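Side-chain contacts in dihydrodipicolinate synthase (Agrobacterium tumefaciens, PDB 3B4U), which probably condenses pyruvate with an aldehyde through a lysine Schiff base, as in the dihydrodipicolinate synthase family of TIM-barrel lyases: residues B[13-18]-B[47-52]; B[254-259]-B[283-288]; B[168-171]-B[176-179]. All coordinates share one frame; numbering follows the deposited sequence. Where two conformers were deposited one is given.

Contact 1 (B[13-18]-B[47-52]); sequences TPFKTD and TGEGCS
T13 OG1 donates to G48 O at 2.7 Å, the single direct hydrogen bond between 13-18 and 47-52. The donor is tilted 20° from the carbonyl plane. T13 places OG1 beside its backbone N and CG2 anti to it (chi1 -58°), which leaves OG1 facing the G48 carbonyl.

The second link is F15 against E49. E49 CD lies in the plane of the F15 ring, at its edge by CE2, and OE1 and OE2 of E49 are each 3.5 Å from F15 CE2. Carboxylate and ring planes are 78° apart. E49, with CG beside its backbone N and the chain extended beyond it, brings the acid group to the ring edge. A water donates to E49 OE2 (2.8 Å) and to T47 O and accepts from T13 N, making a solvent bridge beside the direct bond. Both carboxylate oxygens have further partners: K251 NZ forms a salt bridge with OE2 and also bonds T13 O, while R267 N donates to OE1. F110 of the second subunit packs on E49. All four touching residues are buried.

The contact joins the loop after strand 6-10 to the G-T-T-G-E turn after strand 40-43, at the C-terminal rim of the TIM barrel, where this family has its active site.

Contact 2 (B[254-259]-B[283-288]); sequences VSHTTG and GAFDAL
A histidine-carboxylate hydrogen bond flanked by an aromatic contact joins helix 246-258 to helix 275-289, as interhelical packing at the C-terminal end of the chain. H256 NE2 donates to D286 OD1 at 2.8 Å, and the N-H...O angle of 177° makes the bond practically straight. The acceptor lies in the imidazole plane. Judged from the carboxylate the fit is less exact: NE2 comes to the syn side of OD1 but 30° out of the acid plane. The imidazole is thus held at its edge, which fixes NE2 as a protonated nitrogen; the nearby carboxylate may also favour a positively charged ring.

H256 reaches across because its CG is anti to the backbone N, sending the ring from its helix toward 283-288. Beside NE2, the CD2 corner of the imidazole touches F285 CD2 at 3.7 Å. The ring planes are nearly perpendicular, at 88°, with centroids 5.6 Å apart. F285 also has its CG anti to N, and the outer end of its phenyl meets T257: the methyl CG2 of T257 approaches F285 CZ at 3.6 Å. T257 turns that methyl to the ring while OG1 bonds back to L253 O within its own helix. One polar and one apolar patch therefore lie side by side.

The axes of the short segments 254-258 and 283-288 come within 11.4 Å of each other, a separation bridged by side chains. Around them, F289 meets the F285 ring, F216 of a loop touches T257, and helix 232-240 takes A284 and L288. Helix 23-35 packs on V254 and T258.

Contact 3 (B[168-171]-B[176-179]); sequences VKDS and SHTE
D170 OD2 takes T178 OG1 and, weakly, H177 ND1, which pins the end of strand 165-170 to helix 175-185. Earlier on the strand, V168 pairs through its backbone with A189 and L191 of the next strand and packs its side chain on L181 of the helix. K169 follows, hydrogen-bonding through its backbone to V138 and N140, and its NZ reaches I210 O. By family resemblance, in a G-V-K-D-S-S sequence on the sixth barrel strand, K169 is probably the Schiff-base lysine, and D170 is its neighbour.

With CG anti to the backbone N (chi1 180°), the D170 carboxylate extends from the strand to the helix. T178 OG1 meets D170 OD2 at 2.7 Å from above the carboxylate plane, 38° out of it; this hydroxyl also lies in hydrogen-bonding contact with N174 O of its own helical turn. The methyl CG2 of T178 comes within 3.6 Å of D170 OD2. H177 ND1 gives a longer, weak bond to D170 OD2 at 3.3 Å. The imidazole offers its edge, turned 73° against the acid group. H177 has its stronger partner outside the pair: NE2 bonds L149 O. D170 OD1 is held by S172 OG and N140 ND2.

S171 leaves the strand and begins the turn into helix 175-185.

Four donors, one of them weak, hold the buried carboxylate and fix its rotation, and this probably stabilises its ionised form. If ND1 carries a proton for the weak bond as well as NE2 for L149 O, the imidazole may be cationic and would partly balance the acid.

From the N terminus, contact 1 comes first: it closes an excursion through helix 23-35 and strand 40-43, bringing together the loops after the first two strands of the barrel. Contact 3 follows, the shortest closure, turning strand 165-170 straight back onto helix 175-185 inside one beta-alpha-beta unit. Contact 2 comes last and ties the two C-terminal helices 246-258 and 275-289. The three run in series, none nested or crossed. Contacts 1 and 3 lie on opposite sides of the chain's centre, their centres 27 Å apart, whereas contacts 1 and 2 stand 20 Å apart and are related through helix 246-258, whose K251 serves contact 1.

Contact 1 (B[13-18]-B[47-52])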
loop_
_atom_site.group_PDB
_atom_site.type_symbol
_atom_site.label_atom_id
_atom_site.label_comp_id
_atom_site.label_asym_id
_atom_site.label_seq_id
_atom_site.Cartn_x
_atom_site.Cartn_y
_atom_site.Cartn_z
ATOM N N THR B 13 -4.786 7.544 16.531
ATOM C CA THR B 13 -5.672 8.487 15.865
ATOM C C THR B 13 -7.086 8.190 16.329
ATOM O O THR B 13 -7.578 7.089 16.076
ATOM C CB THR B 13 -5.585 8.353 14.346
ATOM O OG1 THR B 13 -4.232 8.576 13.914
ATOM C CG2 THR B 13 -6.494 9.358 13.648
ATOM N N PRO B 14 -7.765 9.143 16.996
ATOM C CA PRO B 14 -9.119 8.911 17.474
ATOM C C PRO B 14 -10.145 9.256 16.414
ATOM O O PRO B 14 -10.028 10.281 15.757
ATOM C CB PRO B 14 -9.233 9.852 18.680
ATOM C CG PRO B 14 -8.359 11.030 18.318
ATOM C CD PRO B 14 -7.262 10.461 17.406
ATOM N N PHE B 15 -11.169 8.418 16.292
ATOM C CA PHE B 15 -12.268 8.627 15.353
ATOM C C PHE B 15 -13.594 8.810 16.086
ATOM O O PHE B 15 -13.890 8.102 17.032
ATOM C CB PHE B 15 -12.406 7.455 14.388
ATOM C CG PHE B 15 -11.135 7.140 13.683
ATOM C CD1 PHE B 15 -10.633 7.993 12.700
ATOM C CD2 PHE B 15 -10.407 5.998 14.005
ATOM C CE1 PHE B 15 -9.418 7.720 12.057
ATOM C CE2 PHE B 15 -9.220 5.731 13.367
ATOM C CZ PHE B 15 -8.726 6.590 12.401
ATOM N N LYS B 16 -14.394 9.748 15.593
ATOM C CA LYS B 16 -15.783 9.914 16.065
ATOM C C LYS B 16 -16.657 8.804 15.543
ATOM O O LYS B 16 -16.255 8.045 14.688
ATOM C CB LYS B 16 -16.323 11.232 15.554
ATOM C CG LYS B 16 -15.546 12.421 16.040
ATOM C CD LYS B 16 -16.231 13.724 15.634
ATOM C CE LYS B 16 -15.340 14.892 15.927
ATOM N NZ LYS B 16 -15.189 15.067 17.396
ATOM N N THR B 17 -17.887 8.702 16.073
ATOM C CA THR B 17 -18.817 7.655 15.655
ATOM C C THR B 17 -19.087 7.712 14.172
ATOM O O THR B 17 -19.222 6.658 13.546
ATOM C CB THR B 17 -20.154 7.735 16.413
ATOM O OG1 THR B 17 -19.882 7.690 17.821
ATOM C CG2 THR B 17 -21.086 6.567 16.022
ATOM N N ASP B 18 -19.136 8.921 13.619
ATOM C CA ASP B 18 -19.290 9.094 12.175
ATOM C C ASP B 18 -18.048 8.772 11.322
ATOM O O ASP B 18 -18.100 8.878 10.088
ATOM C CB ASP B 18 -19.829 10.488 11.837
ATOM C CG ASP B 18 -18.801 11.597 11.942
ATOM O OD1 ASP B 18 -17.628 11.368 12.317
ATOM O OD2 ASP B 18 -19.161 12.742 11.608
ATOM N N THR B 47 0.671 2.622 14.111
ATOM C CA THR B 47 -0.196 2.677 15.284
ATOM C C THR B 47 -1.234 3.777 15.197
ATOM O O THR B 47 -2.276 3.724 15.830
ATOM C CB THR B 47 0.659 2.799 16.571
ATOM O OG1 THR B 47 1.672 1.788 16.548
ATOM C CG2 THR B 47 -0.197 2.633 17.815
ATOM N N GLY B 48 -0.931 4.786 14.400
ATOM C CA GLY B 48 -1.849 5.855 14.043
ATOM C C GLY B 48 -2.789 5.500 12.929
ATOM O O GLY B 48 -3.526 6.390 12.489
ATOM N N GLU B 49 -2.781 4.285 12.414
ATOM C CA GLU B 49 -3.618 3.943 11.285
ATOM C C GLU B 49 -3.374 4.911 10.133
ATOM O O GLU B 49 -4.262 5.264 9.364
ATOM C CB GLU B 49 -5.105 3.881 11.664
ATOM C CG GLU B 49 -5.392 2.804 12.676
ATOM C CD GLU B 49 -6.754 2.952 13.298
ATOM O OE1 GLU B 49 -7.751 2.622 12.611
ATOM O OE2 GLU B 49 -6.824 3.367 14.480
ATOM N N GLY B 50 -2.105 5.288 9.920
ATOM C CA GLY B 50 -1.797 6.310 8.935
ATOM C C GLY B 50 -2.163 5.908 7.530
ATOM O O GLY B 50 -2.595 6.731 6.743
ATOM N N CYS B 51 -2.056 4.631 7.229
ATOM C CA CYS B 51 -2.481 4.093 5.929
ATOM C C CYS B 51 -3.947 4.391 5.652
ATOM O O CYS B 51 -4.351 4.551 4.491
ATOM C CB CYS B 51 -2.224 2.575 5.865
ATOM S SG CYS B 51 -2.814 1.662 7.325
ATOM N N SER B 52 -4.749 4.484 6.714
ATOM C CA SER B 52 -6.173 4.716 6.612
ATOM C C SER B 52 -6.553 6.197 6.650
ATOM O O SER B 52 -7.741 6.499 6.546
ATOM C CB SER B 52 -6.875 3.989 7.758
ATOM O OG SER B 52 -6.489 2.622 7.751
HETATM O O HOH W 1 -4.789 4.807 15.707
#

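Contact 2 (B[254-259]-B[283-288])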
loop_
_atom_site.group_PDB
_atom_site.type_symbol
_atom_site.label_atom_id
_atom_site.label_comp_id
_atom_site.label_asym_id
_atom_site.label_seq_id
_atom_site.Cartn_x
_atom_site.Cartn_y
_atom_site.Cartn_z
ATOM N N VAL B 254 -5.191 2.737 25.713
ATOM C CA VAL B 254 -5.335 4.187 25.840
ATOM C C VAL B 254 -6.664 4.494 26.533
ATOM O O VAL B 254 -6.694 5.266 27.487
ATOM C CB VAL B 254 -5.241 4.923 24.489
ATOM C CG1 VAL B 254 -5.436 6.407 24.721
ATOM C CG2 VAL B 254 -3.877 4.636 23.864
ATOM N N SER B 255 -7.752 3.865 26.094
ATOM C CA SER B 255 -9.060 4.046 26.742
ATOM C C SER B 255 -8.992 3.645 28.214
ATOM O O SER B 255 -9.504 4.357 29.082
ATOM C CB SER B 255 -10.143 3.234 26.033
ATOM O OG SER B 255 -10.574 3.884 24.855
ATOM N N HIS B 256 -8.378 2.494 28.512
ATOM C CA HIS B 256 -8.347 1.981 29.872
ATOM C C HIS B 256 -7.592 2.889 30.809
ATOM O O HIS B 256 -8.030 3.130 31.942
ATOM C CB HIS B 256 -7.725 0.598 29.831
ATOM C CG HIS B 256 -7.716 -0.121 31.144
ATOM N ND1 HIS B 256 -8.856 -0.358 31.886
ATOM C CD2 HIS B 256 -6.697 -0.727 31.792
ATOM C CE1 HIS B 256 -8.513 -1.044 32.961
ATOM N NE2 HIS B 256 -7.217 -1.292 32.923
ATOM N N THR B 257 -6.449 3.405 30.364
ATOM C CA THR B 257 -5.633 4.226 31.247
ATOM C C THR B 257 -6.127 5.658 31.406
ATOM O O THR B 257 -5.827 6.304 32.397
ATOM C CB THR B 257 -4.146 4.244 30.807
ATOM O OG1 THR B 257 -4.046 4.798 29.475
ATOM C CG2 THR B 257 -3.539 2.838 30.842
ATOM N N THR B 258 -6.865 6.172 30.432
ATOM C CA THR B 258 -7.311 7.569 30.435
ATOM C C THR B 258 -8.772 7.762 30.811
ATOM O O THR B 258 -9.172 8.879 31.109
ATOM C CB THR B 258 -7.115 8.226 29.053
ATOM O OG1 THR B 258 -7.962 7.585 28.105
ATOM C CG2 THR B 258 -5.657 8.138 28.605
ATOM N N GLY B 259 -9.569 6.707 30.695
ATOM C CA GLY B 259 -11.029 6.786 30.797
ATOM C C GLY B 259 -11.734 7.365 29.586
ATOM O O GLY B 259 -12.943 7.573 29.620
ATOM N N GLY B 283 -7.251 -6.888 31.793
ATOM C CA GLY B 283 -6.789 -7.754 32.872
ATOM C C GLY B 283 -5.295 -8.019 32.792
ATOM O O GLY B 283 -4.600 -8.021 33.818
ATOM N N ALA B 284 -4.798 -8.263 31.577
ATOM C CA ALA B 284 -3.367 -8.477 31.367
ATOM C C ALA B 284 -2.569 -7.234 31.786
ATOM O O ALA B 284 -1.515 -7.338 32.439
ATOM C CB ALA B 284 -3.102 -8.805 29.965
ATOM N N PHE B 285 -3.061 -6.059 31.397
ATOM C CA PHE B 285 -2.451 -4.815 31.800
ATOM C C PHE B 285 -2.473 -4.656 33.316
ATOM O O PHE B 285 -1.455 -4.327 33.916
ATOM C CB PHE B 285 -3.137 -3.645 31.076
ATOM C CG PHE B 285 -2.646 -2.306 31.513
ATOM C CD1 PHE B 285 -1.581 -1.679 30.872
ATOM C CD2 PHE B 285 -3.217 -1.670 32.577
ATOM C CE1 PHE B 285 -1.138 -0.447 31.300
ATOM C CE2 PHE B 285 -2.770 -0.446 33.017
ATOM C CZ PHE B 285 -1.722 0.170 32.374
ATOM N N ASP B 286 -3.639 -4.852 33.918
ATOM C CA ASP B 286 -3.784 -4.622 35.341
ATOM C C ASP B 286 -2.866 -5.544 36.152
ATOM O O ASP B 286 -2.314 -5.126 37.166
ATOM C CB ASP B 286 -5.220 -4.848 35.788
ATOM C CG ASP B 286 -6.154 -3.759 35.345
ATOM O OD1 ASP B 286 -5.714 -2.688 34.864
ATOM O OD2 ASP B 286 -7.377 -3.962 35.544
ATOM N N ALA B 287 -2.689 -6.776 35.697
ATOM C CA ALA B 287 -1.852 -7.753 36.413
ATOM C C ALA B 287 -0.395 -7.305 36.452
ATOM O O ALA B 287 0.350 -7.677 37.354
ATOM C CB ALA B 287 -1.945 -9.096 35.782
ATOM N N LEU B 288 0.026 -6.538 35.446
ATOM C CA LEU B 288 1.397 -6.064 35.343
ATOM C C LEU B 288 1.627 -4.673 35.925
ATOM O O LEU B 288 2.699 -4.418 36.472
ATOM C CB LEU B 288 1.834 -6.102 33.871
ATOM C CG LEU B 288 2.080 -7.517 33.348
ATOM C CD1 LEU B 288 2.060 -7.549 31.817
ATOM C CD2 LEU B 288 3.390 -8.089 33.884
#

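Contact 3 (B[168-171]-B[176-179])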
loop_
_atom_site.group_PDB
_atom_site.type_symbol
_atom_site.label_atom_id
_atom_site.label_comp_id
_atom_site.label_asym_id
_atom_site.label_seq_id
_atom_site.Cartn_x
_atom_site.Cartn_y
_atom_site.Cartn_z
ATOM N N VAL B 168 16.934 5.051 11.130
ATOM C CA VAL B 168 16.190 3.862 10.781
ATOM C C VAL B 168 15.248 3.555 11.931
ATOM O O VAL B 168 15.705 3.466 13.070
ATOM C CB VAL B 168 17.110 2.645 10.569
ATOM C CG1 VAL B 168 16.276 1.399 10.155
ATOM C CG2 VAL B 168 18.169 2.911 9.505
ATOM N N LYS B 169 13.966 3.334 11.638
ATOM C CA LYS B 169 13.076 2.736 12.625
ATOM C C LYS B 169 13.033 1.256 12.324
ATOM O O LYS B 169 12.436 0.815 11.338
ATOM C CB LYS B 169 11.676 3.357 12.558
ATOM C CG LYS B 169 10.688 2.700 13.513
ATOM C CD LYS B 169 11.077 2.821 14.977
ATOM C CE LYS B 169 10.112 2.116 15.893
ATOM N NZ LYS B 169 10.534 2.326 17.327
ATOM N N ASP B 170 13.726 0.477 13.165
ATOM C CA ASP B 170 13.838 -0.932 12.960
ATOM C C ASP B 170 12.823 -1.635 13.821
ATOM O O ASP B 170 13.033 -1.827 15.019
ATOM C CB ASP B 170 15.254 -1.419 13.298
ATOM C CG ASP B 170 15.413 -2.896 13.104
ATOM O OD1 ASP B 170 14.523 -3.524 12.506
ATOM O OD2 ASP B 170 16.445 -3.425 13.558
ATOM N N SER B 171 11.737 -2.027 13.187
ATOM C CA SER B 171 10.648 -2.761 13.817
ATOM C C SER B 171 10.672 -4.218 13.344
ATOM O O SER B 171 9.663 -4.879 13.347
ATOM C CB SER B 171 9.313 -2.091 13.531
ATOM O OG SER B 171 9.335 -0.840 14.176
ATOM N N SER B 176 19.679 -9.934 15.293
ATOM C CA SER B 176 20.849 -10.119 14.409
ATOM C C SER B 176 20.967 -8.965 13.441
ATOM O O SER B 176 22.059 -8.575 13.043
ATOM C CB SER B 176 20.806 -11.457 13.646
ATOM O OG SER B 176 19.892 -11.543 12.562
ATOM N N HIS B 177 19.813 -8.483 12.988
ATOM C CA HIS B 177 19.749 -7.326 12.099
ATOM C C HIS B 177 20.017 -6.029 12.869
ATOM O O HIS B 177 20.892 -5.242 12.511
ATOM C CB HIS B 177 18.359 -7.302 11.473
ATOM C CG HIS B 177 18.152 -6.172 10.524
ATOM N ND1 HIS B 177 17.595 -4.952 10.859
ATOM C CD2 HIS B 177 18.455 -6.112 9.207
ATOM C CE1 HIS B 177 17.573 -4.197 9.769
ATOM N NE2 HIS B 177 18.078 -4.878 8.760
ATOM N N THR B 178 19.292 -5.820 13.958
ATOM C CA THR B 178 19.424 -4.601 14.743
ATOM C C THR B 178 20.861 -4.382 15.212
ATOM O O THR B 178 21.367 -3.250 15.186
ATOM C CB THR B 178 18.489 -4.631 15.948
ATOM O OG1 THR B 178 17.195 -5.048 15.518
ATOM C CG2 THR B 178 18.400 -3.285 16.619
ATOM N N GLU B 179 21.501 -5.449 15.690
ATOM C CA GLU B 179 22.853 -5.306 16.199
ATOM C C GLU B 179 23.837 -4.838 15.109
ATOM O O GLU B 179 24.754 -4.087 15.406
ATOM C CB GLU B 179 23.304 -6.592 16.899
ATOM C CG GLU B 179 23.729 -7.714 16.039
ATOM C CD GLU B 179 24.338 -8.852 16.842
ATOM O OE1 GLU B 179 24.876 -8.566 17.913
ATOM O OE2 GLU B 179 24.262 -9.988 16.387
#